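Long-range contact in Non-structural protein 3 (Porcine deltacoronavirus, PDB 6LN0), which probably combines an ADP-ribose-binding macro domain with a papain-like protease that would cleave the viral polyprotein: residues C232-T237 against F295-Y300. Sequence-based numbering, arbitrary orientation.
Sequences CVYLKT and FVAWIY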
loop_
_atom_site.group_PDB
_atom_site.type_symbol
_atom_site.label_atom_id
_atom_site.label_comp_id
_atom_site.label_asym_id
_atom_site.label_seq_id
_atom_site.Cartn_x
_atom_site.Cartn_y
_atom_site.Cartn_z
ATOM N N CYS A 232 1.037 1.597 -9.967
ATOM C CA CYS A 232 -0.285 1.055 -9.687
ATOM C C CYS A 232 -1.161 1.133 -10.914
ATOM O O CYS A 232 -1.792 0.135 -11.305
ATOM C CB CYS A 232 -0.931 1.831 -8.543
ATOM S SG CYS A 232 -0.367 1.373 -6.931
ATOM N N VAL A 233 -1.210 2.322 -11.534
ATOM C CA VAL A 233 -1.960 2.473 -12.767
ATOM C C VAL A 233 -1.507 1.431 -13.777
ATOM O O VAL A 233 -2.323 0.787 -14.457
ATOM C CB VAL A 233 -1.791 3.897 -13.319
ATOM C CG1 VAL A 233 -2.400 4.003 -14.725
ATOM C CG2 VAL A 233 -2.371 4.953 -12.350
ATOM N N TYR A 234 -0.200 1.204 -13.842
ATOM C CA TYR A 234 0.335 0.238 -14.792
ATOM C C TYR A 234 -0.195 -1.158 -14.509
ATOM O O TYR A 234 -0.671 -1.851 -15.414
ATOM C CB TYR A 234 1.860 0.252 -14.740
ATOM C CG TYR A 234 2.493 -0.964 -15.358
ATOM C CD1 TYR A 234 2.521 -1.102 -16.739
ATOM C CD2 TYR A 234 3.085 -1.974 -14.568
ATOM C CE1 TYR A 234 3.108 -2.203 -17.348
ATOM C CE2 TYR A 234 3.689 -3.107 -15.183
ATOM C CZ TYR A 234 3.678 -3.196 -16.594
ATOM O OH TYR A 234 4.230 -4.251 -17.290
ATOM N N LEU A 235 -0.129 -1.587 -13.252
ATOM C CA LEU A 235 -0.565 -2.933 -12.900
ATOM C C LEU A 235 -2.039 -3.142 -13.221
ATOM O O LEU A 235 -2.430 -4.203 -13.722
ATOM C CB LEU A 235 -0.304 -3.209 -11.411
ATOM C CG LEU A 235 1.172 -3.318 -11.031
ATOM C CD1 LEU A 235 1.362 -3.269 -9.511
ATOM C CD2 LEU A 235 1.739 -4.593 -11.615
ATOM N N LYS A 236 -2.877 -2.157 -12.921
ATOM C CA LYS A 236 -4.300 -2.322 -13.181
ATOM C C LYS A 236 -4.611 -2.278 -14.682
ATOM O O LYS A 236 -5.449 -3.050 -15.163
ATOM C CB LYS A 236 -5.084 -1.269 -12.405
ATOM C CG LYS A 236 -5.050 -1.495 -10.905
ATOM C CD LYS A 236 -5.684 -0.340 -10.163
ATOM C CE LYS A 236 -6.766 -0.845 -9.203
ATOM N NZ LYS A 236 -6.614 -0.273 -7.830
ATOM N N THR A 237 -3.924 -1.419 -15.446
ATOM C CA THR A 237 -4.185 -1.317 -16.884
ATOM C C THR A 237 -3.726 -2.555 -17.649
ATOM O O THR A 237 -4.180 -2.786 -18.770
ATOM C CB THR A 237 -3.518 -0.054 -17.449
ATOM O OG1 THR A 237 -3.901 1.084 -16.659
ATOM C CG2 THR A 237 -3.922 0.200 -18.896
ATOM N N PHE A 295 2.835 -3.483 -22.694
ATOM C CA PHE A 295 3.401 -2.335 -23.397
ATOM C C PHE A 295 2.444 -1.154 -23.396
ATOM O O PHE A 295 2.850 -0.020 -23.134
ATOM C CB PHE A 295 3.742 -2.752 -24.823
ATOM C CG PHE A 295 4.488 -1.725 -25.612
ATOM C CD1 PHE A 295 5.661 -1.169 -25.121
ATOM C CD2 PHE A 295 4.053 -1.354 -26.873
ATOM C CE1 PHE A 295 6.378 -0.247 -25.858
ATOM C CE2 PHE A 295 4.771 -0.423 -27.635
ATOM C CZ PHE A 295 5.932 0.130 -27.128
ATOM N N VAL A 296 1.166 -1.405 -23.664
ATOM C CA VAL A 296 0.171 -0.337 -23.690
ATOM C C VAL A 296 -0.060 0.227 -22.300
ATOM O O VAL A 296 -0.227 1.444 -22.125
ATOM C CB VAL A 296 -1.144 -0.856 -24.306
ATOM C CG1 VAL A 296 -2.221 0.168 -24.137
ATOM C CG2 VAL A 296 -0.950 -1.151 -25.803
ATOM N N ALA A 297 -0.127 -0.649 -21.293
ATOM C CA ALA A 297 -0.298 -0.183 -19.920
ATOM C C ALA A 297 0.883 0.685 -19.497
ATOM O O ALA A 297 0.708 1.738 -18.869
ATOM C CB ALA A 297 -0.463 -1.372 -18.978
ATOM N N TRP A 298 2.089 0.272 -19.856
ATOM C CA TRP A 298 3.243 1.133 -19.648
ATOM C C TRP A 298 3.072 2.494 -20.323
ATOM O O TRP A 298 3.496 3.518 -19.777
ATOM C CB TRP A 298 4.502 0.429 -20.149
ATOM C CG TRP A 298 5.730 1.242 -19.962
ATOM C CD1 TRP A 298 6.359 1.549 -18.771
ATOM C CD2 TRP A 298 6.503 1.863 -20.994
ATOM N NE1 TRP A 298 7.475 2.318 -19.015
ATOM C CE2 TRP A 298 7.590 2.523 -20.365
ATOM C CE3 TRP A 298 6.390 1.919 -22.380
ATOM C CZ2 TRP A 298 8.539 3.240 -21.084
ATOM C CZ3 TRP A 298 7.347 2.627 -23.096
ATOM C CH2 TRP A 298 8.402 3.273 -22.452
ATOM N N ILE A 299 2.463 2.546 -21.511
ATOM C CA ILE A 299 2.315 3.847 -22.164
ATOM C C ILE A 299 1.368 4.723 -21.368
ATOM O O ILE A 299 1.637 5.908 -21.136
ATOM C CB ILE A 299 1.831 3.705 -23.617
ATOM C CG1 ILE A 299 2.724 2.761 -24.394
ATOM C CG2 ILE A 299 1.758 5.066 -24.272
ATOM C CD1 ILE A 299 3.734 3.404 -25.141
ATOM N N TYR A 300 0.235 4.160 -20.954
ATOM C CA TYR A 300 -0.748 4.946 -20.219
ATOM C C TYR A 300 -0.195 5.440 -18.892
ATOM O O TYR A 300 -0.436 6.592 -18.508
ATOM C CB TYR A 300 -2.000 4.123 -19.966
ATOM C CG TYR A 300 -3.057 4.220 -21.047
ATOM C CD1 TYR A 300 -4.055 5.175 -20.970
ATOM C CD2 TYR A 300 -3.075 3.326 -22.119
ATOM C CE1 TYR A 300 -5.035 5.251 -21.919
ATOM C CE2 TYR A 300 -4.047 3.392 -23.068
ATOM C CZ TYR A 300 -5.031 4.365 -22.972
ATOM O OH TYR A 300 -6.017 4.454 -23.924
#
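The methyl of Ala297 points at helix 228-237 and meets both Thr237 and Tyr234. On the threonine side, CB of Thr237 lies 3.7 Å from CB of Ala297, while CG2 of Thr237 packs over the alanine at 3.8 Å from its CA. The carbonyl of Tyr234 borders the same methyl, its O 3.6 Å from Ala297 CB. CD1 of the Tyr234 ring also touches Ala297 CB, at 3.7 Å. Both helices fall in the papain-like peptidase region, following the small four-stranded sheet that is probably its ubiquitin-like part, and probably belong to the helical thumb of the protease; their segments run roughly antiparallel (146°), axes 8.2 Å apart. With CG anti to the backbone N (chi1 163°), the tyrosine ring reaches across to the other helix and turns its edge to the backbone, CD1 of Tyr234 standing 3.4 Å from Trp298 N. CE1 then brushes CB of Trp298, whose indole heads off toward helices 278-287 and 313-322 and hydrogen-bonds through NE1 to Leu224 O. No hydrogen bond crosses between the two segments; within helix 228-237, Thr237 OG1 donates to Val233 O at 2.7 Å, approaching from above the carbonyl plane, and the same oxygen also accepts from Thr237 N.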